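Local coordinates for protein ferulic acid esterase, AmCE1/Fae1A (Anaeromyces mucronatus, PDB 5CXX) that probably acts as a feruloyl esterase of the alpha/beta-hydrolase fold, releasing ferulic acid from its esters, and holds ferulic acid in its pocket, at residues A80-L85 against N264-T269; I165-S170 against D203-E208. One frame throughout, in Å; residues are numbered along the deposited sequence. Where two conformers were deposited one is given.

Contact 1. Residues A80-L85 against N264-T269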
loop_
_atom_site.group_PDB
_atom_site.type_symbol
_atom_site.label_atom_id
_atom_site.label_comp_id
_atom_site.label_asym_id
_atom_site.label_seq_id
_atom_site.Cartn_x
_atom_site.Cartn_y
_atom_site.Cartn_z
ATOM N N ALA A 80 -6.024 12.675 5.790
ATOM C CA ALA A 80 -6.234 13.144 7.181
ATOM C C ALA A 80 -5.437 12.345 8.202
ATOM O O ALA A 80 -4.949 12.915 9.180
ATOM C CB ALA A 80 -7.721 13.095 7.559
ATOM N N ILE A 81 -5.337 11.038 8.011
ATOM C CA ILE A 81 -4.748 10.193 9.060
ATOM C C ILE A 81 -3.291 10.539 9.416
ATOM O O ILE A 81 -2.978 10.700 10.620
ATOM C CB ILE A 81 -4.877 8.690 8.647
ATOM C CG1 ILE A 81 -6.317 8.212 8.961
ATOM C CG2 ILE A 81 -3.820 7.811 9.393
ATOM C CD1 ILE A 81 -6.639 6.778 8.392
ATOM N N PRO A 82 -2.405 10.707 8.408
ATOM C CA PRO A 82 -1.006 10.968 8.848
ATOM C C PRO A 82 -0.860 12.324 9.523
ATOM O O PRO A 82 -0.115 12.416 10.516
ATOM C CB PRO A 82 -0.194 10.914 7.538
ATOM C CG PRO A 82 -1.057 10.030 6.604
ATOM C CD PRO A 82 -2.515 10.413 6.947
ATOM N N THR A 83 -1.584 13.350 9.068
ATOM C CA THR A 83 -1.552 14.665 9.750
ATOM C C THR A 83 -2.142 14.610 11.148
ATOM O O THR A 83 -1.600 15.153 12.096
ATOM C CB THR A 83 -2.298 15.712 8.869
ATOM O OG1 THR A 83 -1.467 15.954 7.743
ATOM C CG2 THR A 83 -2.550 17.040 9.641
ATOM N N ASN A 84 -3.279 13.940 11.268
ATOM C CA ASN A 84 -3.952 13.902 12.557
ATOM C C ASN A 84 -3.119 13.105 13.557
ATOM O O ASN A 84 -3.101 13.459 14.742
ATOM C CB ASN A 84 -5.363 13.313 12.407
ATOM C CG ASN A 84 -6.326 14.321 11.762
ATOM O OD1 ASN A 84 -6.119 15.556 11.878
ATOM N ND2 ASN A 84 -7.392 13.825 11.128
ATOM N N LEU A 85 -2.437 12.053 13.086
ATOM C CA LEU A 85 -1.512 11.334 13.999
ATOM C C LEU A 85 -0.302 12.189 14.313
ATOM O O LEU A 85 0.179 12.207 15.470
ATOM C CB LEU A 85 -1.082 9.987 13.396
ATOM C CG LEU A 85 -2.158 8.901 13.356
ATOM C CD1 LEU A 85 -1.739 7.709 12.432
ATOM C CD2 LEU A 85 -2.477 8.425 14.813
ATOM N N ASN A 264 -3.762 2.112 11.705
ATOM C CA ASN A 264 -2.767 1.345 12.458
ATOM C C ASN A 264 -1.392 1.344 11.793
ATOM O O ASN A 264 -0.354 1.440 12.483
ATOM C CB ASN A 264 -3.303 -0.086 12.621
ATOM C CG ASN A 264 -4.370 -0.182 13.682
ATOM O OD1 ASN A 264 -4.045 -0.222 14.877
ATOM N ND2 ASN A 264 -5.631 -0.230 13.264
ATOM N N PHE A 265 -1.359 1.262 10.467
ATOM C CA PHE A 265 -0.086 1.214 9.789
ATOM C C PHE A 265 0.772 2.457 10.010
ATOM O O PHE A 265 1.971 2.385 10.274
ATOM C CB PHE A 265 -0.355 0.976 8.301
ATOM C CG PHE A 265 0.895 0.796 7.437
ATOM C CD1 PHE A 265 1.760 -0.301 7.649
ATOM C CD2 PHE A 265 1.166 1.705 6.431
ATOM C CE1 PHE A 265 2.884 -0.479 6.794
ATOM C CE2 PHE A 265 2.297 1.567 5.617
ATOM C CZ PHE A 265 3.138 0.477 5.785
ATOM N N ILE A 266 0.148 3.635 9.869
ATOM C CA ILE A 266 0.926 4.888 9.921
ATOM C C ILE A 266 1.417 5.179 11.342
ATOM O O ILE A 266 2.374 5.914 11.555
ATOM C CB ILE A 266 0.061 6.047 9.342
ATOM C CG1 ILE A 266 -0.133 5.816 7.838
ATOM C CG2 ILE A 266 0.728 7.445 9.597
ATOM C CD1 ILE A 266 1.137 5.925 6.958
ATOM N N GLN A 267 0.763 4.560 12.332
ATOM C CA GLN A 267 1.293 4.642 13.681
ATOM C C GLN A 267 2.612 3.886 13.854
ATOM O O GLN A 267 3.313 4.097 14.861
ATOM C CB GLN A 267 0.286 4.069 14.675
ATOM C CG GLN A 267 -0.846 5.025 14.960
ATOM C CD GLN A 267 -1.836 4.413 15.901
ATOM O OE1 GLN A 267 -1.586 4.307 17.118
ATOM N NE2 GLN A 267 -2.946 3.941 15.365
ATOM N N THR A 268 2.928 2.996 12.919
ATOM C CA THR A 268 4.157 2.190 13.073
ATOM C C THR A 268 5.300 2.647 12.169
ATOM O O THR A 268 6.449 2.251 12.366
ATOM C CB THR A 268 3.915 0.715 12.766
ATOM O OG1 THR A 268 3.786 0.510 11.353
ATOM C CG2 THR A 268 2.716 0.151 13.535
ATOM N N THR A 269 4.988 3.425 11.146
ATOM C CA THR A 269 6.014 3.648 10.127
ATOM C C THR A 269 7.110 4.588 10.605
ATOM O O THR A 269 6.871 5.544 11.377
ATOM C CB THR A 269 5.392 4.201 8.817
ATOM O OG1 THR A 269 4.442 5.227 9.116
ATOM C CG2 THR A 269 4.636 3.085 8.072
#
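Ile266 pushes its CG2 methyl, the main bump on its side, into a shallow hollow on helix 77-87. The floor is Pro82, whose CA lies 4.0 Å from Ile266 CG2; its ring carbon CB stands 4.1 Å from the same methyl. Leu85 forms the wall one turn on, with CD1 3.8 Å from Ile266 CG2. Ile81 adds a looser touch, its CG2 4.3 Å from Ile266 CB. The branch that enters is set by the torsion of Ile266: CG2 lies anti to the backbone N and faces the other helix, while CG1 stands beside that N (chi1 -68°).

Leu85 is a knob in its turn. Its forked end meets Gln267 CG with both methyls, CD1 and CD2 each lying 3.8 Å from that carbon, so CD1 is wedged between Ile266 and Gln267. The glutamine runs across the leucine at about a right angle, its amide carried away to bond Tyr263 O through NE2 and Arg90 NH1 through OE1.

Tyr263 and Phe262 continue the apolar seam along helix 255-266. Phe265 packs on strands 150-155 and 175-179, so the contact joins helix 77-87 to the last helix, which lies on the central sheet of the alpha/beta-hydrolase fold. Everything that touches here is carbon, even the glutamine offering only its aliphatic stem, so the two segments fit by shape and by exclusion of water, with no directional bond between them.

Contact 2. Residues I165-S170 against D203-E208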
loop_
_atom_site.group_PDB
_atom_site.type_symbol
_atom_site.label_atom_id
_atom_site.label_comp_id
_atom_site.label_asym_id
_atom_site.label_seq_id
_atom_site.Cartn_x
_atom_site.Cartn_y
_atom_site.Cartn_z
ATOM N N ILE A 165 5.648 -7.235 -3.370
ATOM C CA ILE A 165 6.874 -6.465 -3.503
ATOM C C ILE A 165 7.597 -6.401 -2.168
ATOM O O ILE A 165 8.848 -6.510 -2.076
ATOM C CB ILE A 165 6.561 -5.052 -4.052
ATOM C CG1 ILE A 165 6.011 -5.128 -5.487
ATOM C CG2 ILE A 165 7.867 -4.207 -3.994
ATOM C CD1 ILE A 165 5.390 -3.754 -5.924
ATOM N N GLY A 166 6.848 -6.176 -1.079
ATOM C CA GLY A 166 7.450 -6.012 0.257
ATOM C C GLY A 166 8.167 -7.274 0.724
ATOM O O GLY A 166 9.137 -7.149 1.503
ATOM N N TYR A 167 7.713 -8.459 0.288
ATOM C CA TYR A 167 8.422 -9.664 0.701
ATOM C C TYR A 167 9.488 -10.039 -0.333
ATOM O O TYR A 167 10.613 -10.459 0.100
ATOM C CB TYR A 167 7.453 -10.849 0.962
ATOM C CG TYR A 167 6.912 -10.724 2.369
ATOM C CD1 TYR A 167 5.780 -9.934 2.614
ATOM C CD2 TYR A 167 7.532 -11.386 3.435
ATOM C CE1 TYR A 167 5.288 -9.776 3.917
ATOM C CE2 TYR A 167 7.076 -11.225 4.764
ATOM C CZ TYR A 167 5.934 -10.420 4.978
ATOM O OH TYR A 167 5.526 -10.269 6.296
ATOM N N MET A 168 9.238 -9.841 -1.629
ATOM C CA MET A 168 10.286 -10.262 -2.574
ATOM C C MET A 168 11.455 -9.285 -2.542
ATOM O O MET A 168 12.595 -9.729 -2.840
ATOM C CB MET A 168 9.771 -10.350 -4.009
ATOM C CG MET A 168 8.684 -11.480 -4.198
ATOM S SD MET A 168 9.192 -13.190 -3.699
ATOM C CE MET A 168 8.699 -13.283 -1.979
ATOM N N ARG A 169 11.172 -8.014 -2.209
ATOM C CA ARG A 169 12.227 -6.988 -2.163
ATOM C C ARG A 169 12.161 -6.262 -0.823
ATOM O O ARG A 169 12.164 -4.996 -0.753
ATOM C CB ARG A 169 12.101 -6.022 -3.356
ATOM C CG ARG A 169 12.502 -6.624 -4.717
ATOM C CD ARG A 169 13.937 -7.246 -4.758
ATOM N NE ARG A 169 14.957 -6.266 -4.330
ATOM C CZ ARG A 169 15.617 -5.507 -5.185
ATOM N NH1 ARG A 169 15.325 -5.499 -6.518
ATOM N NH2 ARG A 169 16.595 -4.684 -4.736
ATOM N N SER A 170 12.218 -7.071 0.230
ATOM C CA SER A 170 12.229 -6.548 1.587
ATOM C C SER A 170 13.499 -5.740 1.859
ATOM O O SER A 170 13.565 -4.983 2.818
ATOM C CB SER A 170 12.116 -7.692 2.597
ATOM O OG SER A 170 13.228 -8.585 2.497
ATOM N N ASP A 203 5.399 -21.714 0.402
ATOM C CA ASP A 203 6.699 -21.777 1.111
ATOM C C ASP A 203 7.620 -20.643 0.720
ATOM O O ASP A 203 8.527 -20.289 1.496
ATOM C CB ASP A 203 7.388 -23.132 0.855
ATOM C CG ASP A 203 6.837 -24.205 1.728
ATOM O OD1 ASP A 203 6.184 -23.910 2.759
ATOM O OD2 ASP A 203 7.052 -25.379 1.392
ATOM N N GLU A 204 7.401 -20.061 -0.460
ATOM C CA GLU A 204 8.218 -18.944 -0.945
ATOM C C GLU A 204 7.737 -17.605 -0.425
ATOM O O GLU A 204 8.407 -16.580 -0.679
ATOM C CB GLU A 204 8.225 -18.908 -2.469
ATOM C CG GLU A 204 9.101 -20.028 -3.030
ATOM C CD GLU A 204 8.769 -20.402 -4.494
ATOM O OE1 GLU A 204 7.927 -19.729 -5.148
ATOM O OE2 GLU A 204 9.355 -21.395 -4.938
ATOM N N PHE A 205 6.600 -17.580 0.287
ATOM C CA PHE A 205 6.020 -16.280 0.728
ATOM C C PHE A 205 6.715 -15.919 2.051
ATOM O O PHE A 205 6.203 -16.190 3.156
ATOM C CB PHE A 205 4.513 -16.417 0.870
ATOM C CG PHE A 205 3.779 -15.113 1.079
ATOM C CD1 PHE A 205 4.412 -13.884 0.974
ATOM C CD2 PHE A 205 2.425 -15.171 1.334
ATOM C CE1 PHE A 205 3.645 -12.699 1.144
ATOM C CE2 PHE A 205 1.655 -14.000 1.495
ATOM C CZ PHE A 205 2.302 -12.760 1.422
ATOM N N ARG A 206 7.925 -15.384 1.934
ATOM C CA ARG A 206 8.813 -15.106 3.077
ATOM C C ARG A 206 9.920 -14.154 2.572
ATOM O O ARG A 206 10.082 -13.950 1.352
ATOM C CB ARG A 206 9.406 -16.403 3.660
ATOM C CG ARG A 206 10.268 -17.162 2.646
ATOM C CD ARG A 206 11.017 -18.321 3.267
ATOM N NE ARG A 206 10.152 -19.321 3.840
ATOM C CZ ARG A 206 10.139 -19.627 5.149
ATOM N NH1 ARG A 206 10.893 -18.931 6.012
ATOM N NH2 ARG A 206 9.354 -20.591 5.589
ATOM N N ALA A 207 10.682 -13.593 3.486
ATOM C CA ALA A 207 11.753 -12.657 3.142
ATOM C C ALA A 207 12.978 -13.079 3.874
ATOM O O ALA A 207 12.873 -13.546 5.008
ATOM C CB ALA A 207 11.363 -11.292 3.582
ATOM N N GLU A 208 14.135 -12.875 3.272
ATOM C CA GLU A 208 15.343 -13.116 4.016
ATOM C C GLU A 208 15.458 -12.012 5.071
ATOM O O GLU A 208 15.318 -12.380 6.254
ATOM C CB GLU A 208 16.544 -13.192 3.090
ATOM C CG GLU A 208 17.625 -14.037 3.650
ATOM C CD GLU A 208 18.674 -14.347 2.627
ATOM O OE1 GLU A 208 18.391 -14.227 1.408
ATOM O OE2 GLU A 208 19.789 -14.685 2.989
#
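Tyr167 turns the face of its ring to the edge of Phe205 in a T-shaped stack, the centroids 5.4 Å apart and the planes at 77°. Phe205 leads with CE1, which stops 3.8 Å from Tyr167 CD1. Its CG lies anti to its own backbone N (chi1 -170°), which swings the ring out from the loop towards the helix. On its other flank the tyrosine meets backbone: Arg206 C sits at the ring edge, 3.8 Å from Tyr167 CD2, and Ala207 N lies in the ring plane. The methyl of Ala207 fills the corner beside them, its CB 3.8 Å from Tyr167 CD2 and 3.7 Å from Tyr167 O. Ser170 OG lies 3.5 Å from Ala207 CB while bonding Ile209 O.

Met168 starts off away from the loop but doubles back through bends at chi2 and chi3, laying CE 3.6 Å from Glu204 O and close to Arg206 O as well. The loop is shaped from within: Phe205 is the centre of an inverse gamma turn, and Arg206 NE donates to Asp203 O at 3.0 Å, with that oxygen in the guanidinium plane.

With an alanine here in place of Tyr167, the edge of Phe205 would probably lose the face it rests against, and Ser214 OG would lose its hydroxyl partner.

That Tyr167-Ser214 bond ties helix 157-168, which follows the probable nucleophile elbow, to strand 213-219 of the central sheet. Leu236 of helix 228-238 touches the side chains of both Tyr167 and Phe205, and Ile235 adds to Phe205, which is thus lodged between helix 157-168 and helix 228-238.

How the contacts relate
Going from the N terminus, the chain first passes 80-85 on helix 77-87, then runs through sheet strands 95-99 and 150-155 to 165-170, at the end of helix 157-168. Strand 175-179 and the small two-stranded sheet 188-196 follow, and contact 2 closes this short loop at 203-208. Strand 213-219, helix 228-238 and strand 244-248 come next, before helix 255-266 brings 264-269 back to close contact 1. Contact 2 is therefore nested inside the loop closed by contact 1. Their centres lie 25 Å apart and they do not touch. Contact 1 joins an early helix to the last one; contact 2 joins helix 157-168 to a loop leading into strand 213-219.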